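Local coordinates for protein interferon alpha/beta receptor 1 (Mus musculus, PDB 3WCY) that pairs with IFNAR2 to form the heterodimeric cell-surface receptor for type I interferons, whose binding activates the JAK-STAT signalling cascade, at residues E106-E110 and S190-I195; E133-F137 and A178-S182; N201-P206 and T290-S294; F341-T345 and T368-V372. One frame throughout, in Å; residues are numbered along the deposited sequence.

Contact 1: E106-E110 and S190-I195; sequences EVRLE and STVQCI
Gln193 gives its amide to the backbone of Val107 across one side of the second fibronectin type III domain, a sandwich of two antiparallel sheets. NE2 of Gln193 donates to Val107 O over 2.8 Å, with an N-H...O angle of 151°. Val107 O lies close to the amide plane of Gln193, whereas the donor is tilted out of the carbonyl plane. Glutamine is suited to this role because its extended chain can span the gap between two strands whose axes are 7.8 Å apart, too far for backbone pairing. The rest of the contact is mainly apolar. Leu109 holds CG anti to its carbonyl carbon (chi1 -53°), which brings CD1 within 3.6 Å of Gln193 CB and 3.8 Å of Ile195 CG2. The two strands run nearly parallel, 10° apart, each fixed by its own sheet: strand 106-111 pairs with 116-121, strand 193-196 with 171-179. Val107 also packs on Val118 and Val176, and Leu109 on Leu174, so the branched residues fill the space between the sheets. Cys194, turned away from Leu109, is tied to Cys173 by a disulfide. Farther along, the CD1 methyl of Ile195 rests against the backbone, 3.7 Å from Glu110 N.

Contact 2: E133-F137 and A178-S182; sequences EKPSF and AIHPS
Phe137 points the edge of its ring at the face of His180, a T-shaped pair in the second fibronectin type III domain, where the loop leading into strand 138-145 meets the turn that follows strand 171-179. The ring centroids are 5.6 Å apart and the planes stand at 76°. His180 sets CG anti to its backbone N (chi1 -159°), and this swings the imidazole across to the 133-137 loop. There it is met by two aliphatic carbons: Ser136 CB lies 3.5 Å from His180 CE1, and Glu133 CG 3.4 Å from His180 NE2. Histidine suits the place, being flat enough to receive a phenyl edge and small enough to fit among three neighbours. An alanine in place of His180 would remove the imidazole and would probably leave the Phe137 edge without its facing ring, opening a gap beside Glu133 and Ser136. The loop is shaped from within by a turn in which Ser136 N donates to Glu133 O. The carboxylate of Glu133 hydrogen-bonds Tyr70 OH through OE1. Another protein chain of the assembly also reaches this surface and hydrogen-bonds Ser182 OG, consistent with a ligand-facing loop region. The backbones themselves come close enough for a CA-H...O contact, with Phe137 CA 3.3 Å from Ile179 O.

Contact 3: N201-P206 and T290-S294; sequences NKMPVP and TSFWS
Val205 presses one methyl into the bend of the 290-294 loop, in the third fibronectin type III domain. Val205 CG1 lies anti to the carbonyl carbon (chi1 -65°), and from there it reaches Phe292 O at 3.4 Å and Phe292 CB at 4.1 Å. A beta-branched residue fits well, since its short, stiff side chain can lie close against the backbone of the other loop. Next to it, Pro206 CD packs on Ser294 CB at 3.6 Å. Ser294 turns OG anti to its backbone N (chi1 169°) and donates to Pro206 O over 3.2 Å, approaching from above the carbonyl plane. Ser291 takes the same kind of rotamer; its OG donates to Phe292 O in its own loop while lying beside Val205 CG1. Met203 stretches its chain out beyond CG; its CG meets Ser291 CB at 3.9 Å, while CE reaches the backbone of Thr290. At the other end, the Asn201 amide and the Phe292 ring have planes only 6° apart, although the two side chains cross at about a right angle. An alanine in place of Asn201 would take the amide away and is likely to open a gap beside the Phe292 ring. Asn201 and Phe292 also touch Asp113, and Phe292 touches Glu112, so this end of the contact lies at the junction with the second domain. With two prolines limiting backbone freedom, the loops meet mainly through van der Waals contact, much of it methyl and methylene against backbone, with the Ser294 hydroxyl bond as the polar tie.

Contact 4: F341-T345 and T368-V372; sequences FWENT and TVYCV
Cys371 O is approached by three groups of the facing strand. Trp342 N donates to it over 3.0 Å at an N-H...O angle of 155°, Phe341 CA adds a CA-H...O contact at 3.3 Å, and the Trp342 indole lays one face against it. The return bond, Cys371 N to Trp342 O, makes Trp342 and Cys371 a hydrogen-bonded antiparallel pair, with Phe341-Val372 and Glu343-Tyr370 as the non-hydrogen-bonded pairs beside it. Asn344 N extends the pairing by donating to Val369 O. Trp342 holds CG between its backbone N and carbonyl carbon (chi1 71°), folding the indole back over its partner. Cys371 CB makes a CH-pi contact with it, 3.8 Å from the centroid of the five-membered ring of Trp342, and SG sits obliquely near the six-membered ring. Tryptophan suits this place because its broad face can lie over both the Cys371 carbonyl oxygen and the Cys371 CB, with the sulfur alongside. On the other face of the sheet, Phe341 CB meets Val372 CG1 at 4.1 Å. Tyr370 turns its ring edge to the backbone, with CD1 3.3 Å from Trp342 O, while Glu343 spends its methylenes on packing, CG lying 3.4 Å from Val369 O. Tyr370 OH bonds Gln365 N five residues earlier: the tyrosine corner of Greek-key sandwiches, here in the fourth fibronectin type III domain. Strands 337-343 and 369-376 are the middle pair of a four-stranded sheet, flanked by 350-354 and by 392-395, whose Cys393 completes the disulfide with Cys371. Val372 packs across the sandwich on Ile312 and Val314 of strand 311-316.

How the contacts relate
The four contacts follow the chain through three successive fibronectin type III domains of the extracellular part of the receptor. Contact 2 is nested in the loop closed by contact 1; their centres are 20 Å apart, and both reach one sheet, in which strands 171-179 and 193-196 are neighbours. Contact 2 lies where another protein chain of the assembly comes near, whereas none touches the other three. Contact 3 opens shortly after contact 1 closes, and their nearest atoms are about 6 Å apart near the junction of the second and third domains. Contact 4 stands apart, its centre 45 Å from that of contact 3 and 53 Å from that of contact 1, across the chain's centre from contacts 1 and 2.

Contact 1: E106-E110 and S190-I195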
loop_
_atom_site.group_PDB
_atom_site.type_symbol
_atom_site.label_atom_id
_atom_site.label_comp_id
_atom_site.label_asym_id
_atom_site.label_seq_id
_atom_site.Cartn_x
_atom_site.Cartn_y
_atom_site.Cartn_z
ATOM N N GLU A 106 -0.166 18.410 -8.641
ATOM C CA GLU A 106 0.172 19.687 -8.011
ATOM C C GLU A 106 1.268 19.447 -6.948
ATOM O O GLU A 106 1.145 18.531 -6.128
ATOM C CB GLU A 106 -1.080 20.368 -7.424
ATOM C CG GLU A 106 -0.881 21.837 -7.072
ATOM C CD GLU A 106 -2.070 22.523 -6.423
ATOM O OE1 GLU A 106 -2.664 23.415 -7.074
ATOM O OE2 GLU A 106 -2.393 22.193 -5.257
ATOM N N VAL A 107 2.353 20.243 -6.995
ATOM C CA VAL A 107 3.486 20.072 -6.081
ATOM C C VAL A 107 3.924 21.357 -5.377
ATOM O O VAL A 107 4.136 22.371 -6.034
ATOM C CB VAL A 107 4.657 19.256 -6.721
ATOM C CG1 VAL A 107 4.831 19.568 -8.203
ATOM C CG2 VAL A 107 5.973 19.435 -5.968
ATOM N N ARG A 108 4.044 21.304 -4.037
ATOM C CA ARG A 108 4.517 22.426 -3.221
ATOM C C ARG A 108 5.724 21.950 -2.424
ATOM O O ARG A 108 5.652 20.921 -1.750
ATOM C CB ARG A 108 3.425 22.986 -2.275
ATOM C CG ARG A 108 2.065 23.314 -2.914
ATOM C CD ARG A 108 2.060 24.514 -3.852
ATOM N NE ARG A 108 0.801 24.587 -4.596
ATOM C CZ ARG A 108 0.457 25.584 -5.404
ATOM N NH1 ARG A 108 1.269 26.621 -5.577
ATOM N NH2 ARG A 108 -0.707 25.559 -6.040
ATOM N N LEU A 109 6.835 22.695 -2.512
ATOM C CA LEU A 109 8.094 22.366 -1.835
ATOM C C LEU A 109 8.251 23.068 -0.487
ATOM O O LEU A 109 7.820 24.211 -0.320
ATOM C CB LEU A 109 9.302 22.680 -2.739
ATOM C CG LEU A 109 9.286 22.078 -4.144
ATOM C CD1 LEU A 109 10.228 22.791 -5.032
ATOM C CD2 LEU A 109 9.616 20.614 -4.116
ATOM N N GLU A 110 8.883 22.371 0.462
ATOM C CA GLU A 110 9.173 22.838 1.815
ATOM C C GLU A 110 10.590 22.344 2.135
ATOM O O GLU A 110 10.867 21.159 1.938
ATOM C CB GLU A 110 8.143 22.243 2.787
ATOM C CG GLU A 110 8.032 22.976 4.112
ATOM C CD GLU A 110 7.581 22.157 5.311
ATOM O OE1 GLU A 110 7.038 21.044 5.119
ATOM O OE2 GLU A 110 7.765 22.642 6.452
ATOM N N SER A 190 5.575 17.591 -14.027
ATOM C CA SER A 190 5.142 18.911 -13.574
ATOM C C SER A 190 6.151 19.997 -13.983
ATOM O O SER A 190 7.308 19.678 -14.296
ATOM C CB SER A 190 4.960 18.912 -12.060
ATOM O OG SER A 190 6.115 18.422 -11.401
ATOM N N THR A 191 5.710 21.280 -13.997
ATOM C CA THR A 191 6.596 22.407 -14.305
ATOM C C THR A 191 7.684 22.384 -13.236
ATOM O O THR A 191 7.373 22.147 -12.062
ATOM C CB THR A 191 5.818 23.741 -14.320
ATOM O OG1 THR A 191 4.851 23.724 -15.370
ATOM C CG2 THR A 191 6.717 24.934 -14.519
ATOM N N VAL A 192 8.956 22.538 -13.644
ATOM C CA VAL A 192 10.083 22.518 -12.709
ATOM C C VAL A 192 9.918 23.552 -11.568
ATOM O O VAL A 192 9.419 24.655 -11.795
ATOM C CB VAL A 192 11.473 22.538 -13.410
ATOM C CG1 VAL A 192 11.745 23.874 -14.090
ATOM C CG2 VAL A 192 12.599 22.189 -12.443
ATOM N N GLN A 193 10.229 23.123 -10.336
ATOM C CA GLN A 193 10.146 23.936 -9.130
ATOM C C GLN A 193 11.428 23.807 -8.345
ATOM O O GLN A 193 11.860 22.688 -8.049
ATOM C CB GLN A 193 8.957 23.521 -8.275
ATOM C CG GLN A 193 7.725 24.340 -8.548
ATOM C CD GLN A 193 6.608 23.879 -7.665
ATOM O OE1 GLN A 193 6.558 24.212 -6.477
ATOM N NE2 GLN A 193 5.701 23.081 -8.227
ATOM N N CYS A 194 12.044 24.956 -8.024
ATOM C CA CYS A 194 13.300 25.020 -7.291
ATOM C C CYS A 194 13.099 25.571 -5.886
ATOM O O CYS A 194 12.197 26.376 -5.648
ATOM C CB CYS A 194 14.343 25.822 -8.066
ATOM S SG CYS A 194 14.533 25.326 -9.803
ATOM N N ILE A 195 13.947 25.120 -4.955
ATOM C CA ILE A 195 13.954 25.514 -3.543
ATOM C C ILE A 195 15.386 25.409 -2.982
ATOM O O ILE A 195 16.177 24.586 -3.451
ATOM C CB ILE A 195 12.917 24.689 -2.715
ATOM C CG1 ILE A 195 12.789 25.203 -1.254
ATOM C CG2 ILE A 195 13.204 23.178 -2.782
ATOM C CD1 ILE A 195 11.551 24.805 -0.514
#

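Contact 2: E133-F137 and A178-S182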
loop_
_atom_site.group_PDB
_atom_site.type_symbol
_atom_site.label_atom_id
_atom_site.label_comp_id
_atom_site.label_asym_id
_atom_site.label_seq_id
_atom_site.Cartn_x
_atom_site.Cartn_y
_atom_site.Cartn_z
ATOM N N GLU A 133 -9.575 6.589 -8.381
ATOM C CA GLU A 133 -8.279 6.080 -8.838
ATOM C C GLU A 133 -7.108 6.513 -7.959
ATOM O O GLU A 133 -6.045 5.892 -8.025
ATOM C CB GLU A 133 -8.032 6.408 -10.312
ATOM C CG GLU A 133 -8.599 5.367 -11.262
ATOM C CD GLU A 133 -10.110 5.273 -11.308
ATOM O OE1 GLU A 133 -10.622 4.140 -11.457
ATOM O OE2 GLU A 133 -10.785 6.322 -11.189
ATOM N N LYS A 134 -7.326 7.526 -7.087
ATOM C CA LYS A 134 -6.341 8.052 -6.130
ATOM C C LYS A 134 -5.432 6.977 -5.487
ATOM O O LYS A 134 -4.218 7.209 -5.455
ATOM C CB LYS A 134 -7.014 8.879 -5.017
ATOM C CG LYS A 134 -7.766 10.107 -5.485
ATOM C CD LYS A 134 -9.129 10.179 -4.821
ATOM C CE LYS A 134 -9.160 11.105 -3.632
ATOM N NZ LYS A 134 -10.503 11.125 -3.006
ATOM N N PRO A 135 -5.945 5.813 -4.969
ATOM C CA PRO A 135 -5.028 4.842 -4.343
ATOM C C PRO A 135 -4.126 4.119 -5.338
ATOM O O PRO A 135 -3.029 3.688 -4.972
ATOM C CB PRO A 135 -5.971 3.876 -3.620
ATOM C CG PRO A 135 -7.329 4.530 -3.645
ATOM C CD PRO A 135 -7.342 5.335 -4.878
ATOM N N SER A 136 -4.575 4.014 -6.599
ATOM C CA SER A 136 -3.819 3.348 -7.656
ATOM C C SER A 136 -2.562 4.123 -8.042
ATOM O O SER A 136 -1.517 3.498 -8.228
ATOM C CB SER A 136 -4.698 3.083 -8.876
ATOM O OG SER A 136 -5.634 2.043 -8.634
ATOM N N PHE A 137 -2.653 5.476 -8.110
ATOM C CA PHE A 137 -1.555 6.379 -8.471
ATOM C C PHE A 137 -0.276 6.202 -7.661
ATOM O O PHE A 137 -0.309 6.012 -6.447
ATOM C CB PHE A 137 -1.975 7.857 -8.384
ATOM C CG PHE A 137 -3.101 8.341 -9.267
ATOM C CD1 PHE A 137 -3.158 7.985 -10.610
ATOM C CD2 PHE A 137 -4.041 9.240 -8.786
ATOM C CE1 PHE A 137 -4.188 8.455 -11.430
ATOM C CE2 PHE A 137 -5.054 9.727 -9.613
ATOM C CZ PHE A 137 -5.117 9.334 -10.931
ATOM N N ALA A 178 3.004 11.765 -12.177
ATOM C CA ALA A 178 1.926 10.936 -11.638
ATOM C C ALA A 178 1.764 9.744 -12.558
ATOM O O ALA A 178 1.612 9.908 -13.773
ATOM C CB ALA A 178 0.627 11.720 -11.559
ATOM N N ILE A 179 1.857 8.541 -12.004
ATOM C CA ILE A 179 1.708 7.331 -12.815
ATOM C C ILE A 179 0.583 6.430 -12.334
ATOM O O ILE A 179 0.365 6.335 -11.128
ATOM C CB ILE A 179 3.047 6.581 -13.073
ATOM C CG1 ILE A 179 3.855 6.351 -11.773
ATOM C CG2 ILE A 179 3.878 7.315 -14.133
ATOM C CD1 ILE A 179 4.867 5.182 -11.831
ATOM N N HIS A 180 -0.162 5.816 -13.281
ATOM C CA HIS A 180 -1.232 4.839 -13.017
ATOM C C HIS A 180 -0.606 3.469 -13.382
ATOM O O HIS A 180 -0.659 3.072 -14.552
ATOM C CB HIS A 180 -2.491 5.131 -13.873
ATOM C CG HIS A 180 -3.770 4.534 -13.349
ATOM N ND1 HIS A 180 -3.786 3.348 -12.616
ATOM C CD2 HIS A 180 -5.044 4.970 -13.490
ATOM C CE1 HIS A 180 -5.058 3.117 -12.331
ATOM N NE2 HIS A 180 -5.854 4.062 -12.834
ATOM N N PRO A 181 0.063 2.771 -12.426
ATOM C CA PRO A 181 0.767 1.524 -12.780
ATOM C C PRO A 181 -0.070 0.344 -13.265
ATOM O O PRO A 181 0.506 -0.622 -13.770
ATOM C CB PRO A 181 1.562 1.189 -11.512
ATOM C CG PRO A 181 0.821 1.846 -10.415
ATOM C CD PRO A 181 0.279 3.113 -11.004
ATOM N N SER A 182 -1.408 0.411 -13.124
ATOM C CA SER A 182 -2.298 -0.673 -13.542
ATOM C C SER A 182 -3.103 -0.370 -14.809
ATOM O O SER A 182 -3.291 -1.267 -15.633
ATOM C CB SER A 182 -3.212 -1.093 -12.395
ATOM O OG SER A 182 -2.457 -1.542 -11.280
#

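Contact 3: N201-P206 and T290-S294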
loop_
_atom_site.group_PDB
_atom_site.type_symbol
_atom_site.label_atom_id
_atom_site.label_comp_id
_atom_site.label_asym_id
_atom_site.label_seq_id
_atom_site.Cartn_x
_atom_site.Cartn_y
_atom_site.Cartn_z
ATOM N N ASN A 201 21.033 22.960 11.546
ATOM C CA ASN A 201 20.571 23.300 12.896
ATOM C C ASN A 201 21.661 23.077 13.942
ATOM O O ASN A 201 22.521 22.208 13.761
ATOM C CB ASN A 201 19.317 22.477 13.271
ATOM C CG ASN A 201 17.974 23.042 12.842
ATOM O OD1 ASN A 201 17.859 24.113 12.226
ATOM N ND2 ASN A 201 16.912 22.320 13.168
ATOM N N LYS A 202 21.605 23.846 15.052
ATOM C CA LYS A 202 22.545 23.711 16.172
ATOM C C LYS A 202 22.339 22.371 16.911
ATOM O O LYS A 202 23.214 21.942 17.666
ATOM C CB LYS A 202 22.491 24.930 17.124
ATOM C CG LYS A 202 21.171 25.137 17.868
ATOM C CD LYS A 202 21.329 26.144 19.006
ATOM C CE LYS A 202 20.078 26.267 19.843
ATOM N NZ LYS A 202 20.266 27.206 20.979
ATOM N N MET A 203 21.189 21.708 16.650
ATOM C CA MET A 203 20.798 20.408 17.195
ATOM C C MET A 203 20.361 19.456 16.061
ATOM O O MET A 203 19.437 19.797 15.318
ATOM C CB MET A 203 19.714 20.544 18.290
ATOM C CG MET A 203 18.643 21.598 18.007
ATOM S SD MET A 203 17.790 22.129 19.513
ATOM C CE MET A 203 17.079 23.635 18.962
ATOM N N PRO A 204 21.023 18.286 15.873
ATOM C CA PRO A 204 20.622 17.386 14.778
ATOM C C PRO A 204 19.471 16.430 15.120
ATOM O O PRO A 204 19.245 16.108 16.290
ATOM C CB PRO A 204 21.913 16.633 14.454
ATOM C CG PRO A 204 22.676 16.615 15.739
ATOM C CD PRO A 204 22.161 17.724 16.633
ATOM N N VAL A 205 18.757 15.965 14.078
ATOM C CA VAL A 205 17.622 15.042 14.176
ATOM C C VAL A 205 18.088 13.592 14.483
ATOM O O VAL A 205 19.142 13.195 13.969
ATOM C CB VAL A 205 16.674 15.125 12.937
ATOM C CG1 VAL A 205 16.007 16.493 12.837
ATOM C CG2 VAL A 205 17.392 14.774 11.632
ATOM N N PRO A 206 17.328 12.793 15.294
ATOM C CA PRO A 206 17.762 11.415 15.618
ATOM C C PRO A 206 18.015 10.485 14.429
ATOM O O PRO A 206 17.343 10.590 13.402
ATOM C CB PRO A 206 16.643 10.893 16.519
ATOM C CG PRO A 206 16.059 12.116 17.120
ATOM C CD PRO A 206 16.088 13.128 16.022
ATOM N N THR A 290 14.488 25.492 17.525
ATOM C CA THR A 290 13.647 24.300 17.476
ATOM C C THR A 290 14.080 23.369 16.329
ATOM O O THR A 290 14.036 23.760 15.155
ATOM C CB THR A 290 12.150 24.688 17.475
ATOM O OG1 THR A 290 11.900 25.568 18.575
ATOM C CG2 THR A 290 11.222 23.476 17.563
ATOM N N SER A 291 14.501 22.137 16.689
ATOM C CA SER A 291 14.966 21.103 15.755
ATOM C C SER A 291 13.872 20.665 14.772
ATOM O O SER A 291 12.684 20.754 15.093
ATOM C CB SER A 291 15.499 19.895 16.526
ATOM O OG SER A 291 15.922 18.845 15.670
ATOM N N PHE A 292 14.274 20.181 13.576
ATOM C CA PHE A 292 13.328 19.670 12.582
ATOM C C PHE A 292 12.843 18.272 13.022
ATOM O O PHE A 292 13.205 17.817 14.110
ATOM C CB PHE A 292 13.961 19.638 11.170
ATOM C CG PHE A 292 14.058 20.983 10.484
ATOM C CD1 PHE A 292 12.912 21.701 10.152
ATOM C CD2 PHE A 292 15.294 21.526 10.155
ATOM C CE1 PHE A 292 13.004 22.947 9.522
ATOM C CE2 PHE A 292 15.385 22.777 9.534
ATOM C CZ PHE A 292 14.239 23.477 9.219
ATOM N N TRP A 293 12.009 17.604 12.207
ATOM C CA TRP A 293 11.538 16.265 12.547
ATOM C C TRP A 293 12.449 15.186 11.978
ATOM O O TRP A 293 12.979 15.329 10.875
ATOM C CB TRP A 293 10.092 16.043 12.099
ATOM C CG TRP A 293 9.077 16.756 12.933
ATOM C CD1 TRP A 293 8.283 17.795 12.545
ATOM C CD2 TRP A 293 8.721 16.463 14.288
ATOM N NE1 TRP A 293 7.454 18.168 13.574
ATOM C CE2 TRP A 293 7.703 17.370 14.659
ATOM C CE3 TRP A 293 9.169 15.522 15.234
ATOM C CZ2 TRP A 293 7.129 17.371 15.938
ATOM C CZ3 TRP A 293 8.592 15.515 16.496
ATOM C CH2 TRP A 293 7.586 16.432 16.838
ATOM N N SER A 294 12.603 14.096 12.738
ATOM C CA SER A 294 13.399 12.916 12.398
ATOM C C SER A 294 12.734 12.101 11.270
ATOM O O SER A 294 11.590 12.382 10.891
ATOM C CB SER A 294 13.559 12.042 13.641
ATOM O OG SER A 294 14.105 10.762 13.362
#

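Contact 4: F341-T345 and T368-V372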
loop_
_atom_site.group_PDB
_atom_site.type_symbol
_atom_site.label_atom_id
_atom_site.label_comp_id
_atom_site.label_asym_id
_atom_site.label_seq_id
_atom_site.Cartn_x
_atom_site.Cartn_y
_atom_site.Cartn_z
ATOM N N PHE A 341 23.774 -19.544 4.645
ATOM C CA PHE A 341 24.932 -20.409 4.842
ATOM C C PHE A 341 26.203 -19.677 5.261
ATOM O O PHE A 341 26.444 -18.545 4.840
ATOM C CB PHE A 341 25.163 -21.331 3.628
ATOM C CG PHE A 341 25.637 -20.668 2.356
ATOM C CD1 PHE A 341 26.953 -20.798 1.935
ATOM C CD2 PHE A 341 24.758 -19.943 1.559
ATOM C CE1 PHE A 341 27.391 -20.184 0.758
ATOM C CE2 PHE A 341 25.198 -19.327 0.385
ATOM C CZ PHE A 341 26.509 -19.457 -0.010
ATOM N N TRP A 342 27.014 -20.338 6.103
ATOM C CA TRP A 342 28.292 -19.817 6.596
ATOM C C TRP A 342 29.293 -20.950 6.881
ATOM O O TRP A 342 29.046 -22.086 6.482
ATOM C CB TRP A 342 28.090 -18.875 7.805
ATOM C CG TRP A 342 27.660 -19.532 9.084
ATOM C CD1 TRP A 342 28.461 -19.902 10.123
ATOM C CD2 TRP A 342 26.314 -19.788 9.504
ATOM N NE1 TRP A 342 27.703 -20.411 11.150
ATOM C CE2 TRP A 342 26.379 -20.352 10.799
ATOM C CE3 TRP A 342 25.056 -19.627 8.900
ATOM C CZ2 TRP A 342 25.238 -20.760 11.498
ATOM C CZ3 TRP A 342 23.924 -20.014 9.601
ATOM C CH2 TRP A 342 24.021 -20.579 10.881
ATOM N N GLU A 343 30.421 -20.633 7.537
ATOM C CA GLU A 343 31.475 -21.582 7.902
ATOM C C GLU A 343 31.664 -21.582 9.423
ATOM O O GLU A 343 31.566 -20.529 10.052
ATOM C CB GLU A 343 32.783 -21.196 7.196
ATOM C CG GLU A 343 33.851 -22.276 7.200
ATOM C CD GLU A 343 35.192 -21.857 6.626
ATOM O OE1 GLU A 343 35.558 -20.665 6.755
ATOM O OE2 GLU A 343 35.898 -22.737 6.084
ATOM N N ASN A 344 31.982 -22.748 10.007
ATOM C CA ASN A 344 32.181 -22.903 11.453
ATOM C C ASN A 344 33.441 -22.194 12.023
ATOM O O ASN A 344 33.840 -22.461 13.164
ATOM C CB ASN A 344 32.126 -24.379 11.845
ATOM C CG ASN A 344 31.431 -24.603 13.161
ATOM O OD1 ASN A 344 32.045 -24.558 14.229
ATOM N ND2 ASN A 344 30.127 -24.817 13.116
ATOM N N THR A 345 34.052 -21.281 11.234
ATOM C CA THR A 345 35.244 -20.512 11.616
ATOM C C THR A 345 35.049 -19.018 11.325
ATOM O O THR A 345 35.679 -18.179 11.973
ATOM C CB THR A 345 36.510 -21.062 10.934
ATOM O OG1 THR A 345 36.325 -21.052 9.519
ATOM C CG2 THR A 345 36.893 -22.466 11.421
ATOM N N THR A 368 36.001 -28.776 4.646
ATOM C CA THR A 368 35.639 -27.682 5.559
ATOM C C THR A 368 34.162 -27.768 5.964
ATOM O O THR A 368 33.319 -28.139 5.145
ATOM C CB THR A 368 36.047 -26.297 4.992
ATOM O OG1 THR A 368 35.528 -26.139 3.672
ATOM C CG2 THR A 368 37.565 -26.072 4.988
ATOM N N VAL A 369 33.860 -27.437 7.235
ATOM C CA VAL A 369 32.509 -27.505 7.802
ATOM C C VAL A 369 31.695 -26.252 7.478
ATOM O O VAL A 369 32.110 -25.143 7.819
ATOM C CB VAL A 369 32.522 -27.820 9.325
ATOM C CG1 VAL A 369 31.104 -27.981 9.872
ATOM C CG2 VAL A 369 33.356 -29.065 9.628
ATOM N N TYR A 370 30.527 -26.448 6.835
ATOM C CA TYR A 370 29.599 -25.385 6.455
ATOM C C TYR A 370 28.259 -25.539 7.174
ATOM O O TYR A 370 27.688 -26.629 7.187
ATOM C CB TYR A 370 29.393 -25.344 4.930
ATOM C CG TYR A 370 30.567 -24.769 4.167
ATOM C CD1 TYR A 370 30.727 -23.394 4.025
ATOM C CD2 TYR A 370 31.500 -25.601 3.555
ATOM C CE1 TYR A 370 31.806 -22.859 3.321
ATOM C CE2 TYR A 370 32.578 -25.078 2.839
ATOM C CZ TYR A 370 32.727 -23.704 2.724
ATOM O OH TYR A 370 33.781 -23.180 2.016
ATOM N N CYS A 371 27.766 -24.443 7.768
ATOM C CA CYS A 371 26.500 -24.408 8.491
ATOM C C CYS A 371 25.401 -23.748 7.674
ATOM O O CYS A 371 25.515 -22.574 7.327
ATOM C CB CYS A 371 26.672 -23.738 9.847
ATOM S SG CYS A 371 26.504 -24.869 11.249
ATOM N N VAL A 372 24.333 -24.507 7.374
ATOM C CA VAL A 372 23.190 -24.037 6.577
ATOM C C VAL A 372 21.935 -23.815 7.441
ATOM O O VAL A 372 21.731 -24.512 8.440
ATOM C CB VAL A 372 22.887 -24.951 5.348
ATOM C CG1 VAL A 372 22.261 -24.150 4.211
ATOM C CG2 VAL A 372 24.137 -25.681 4.855
#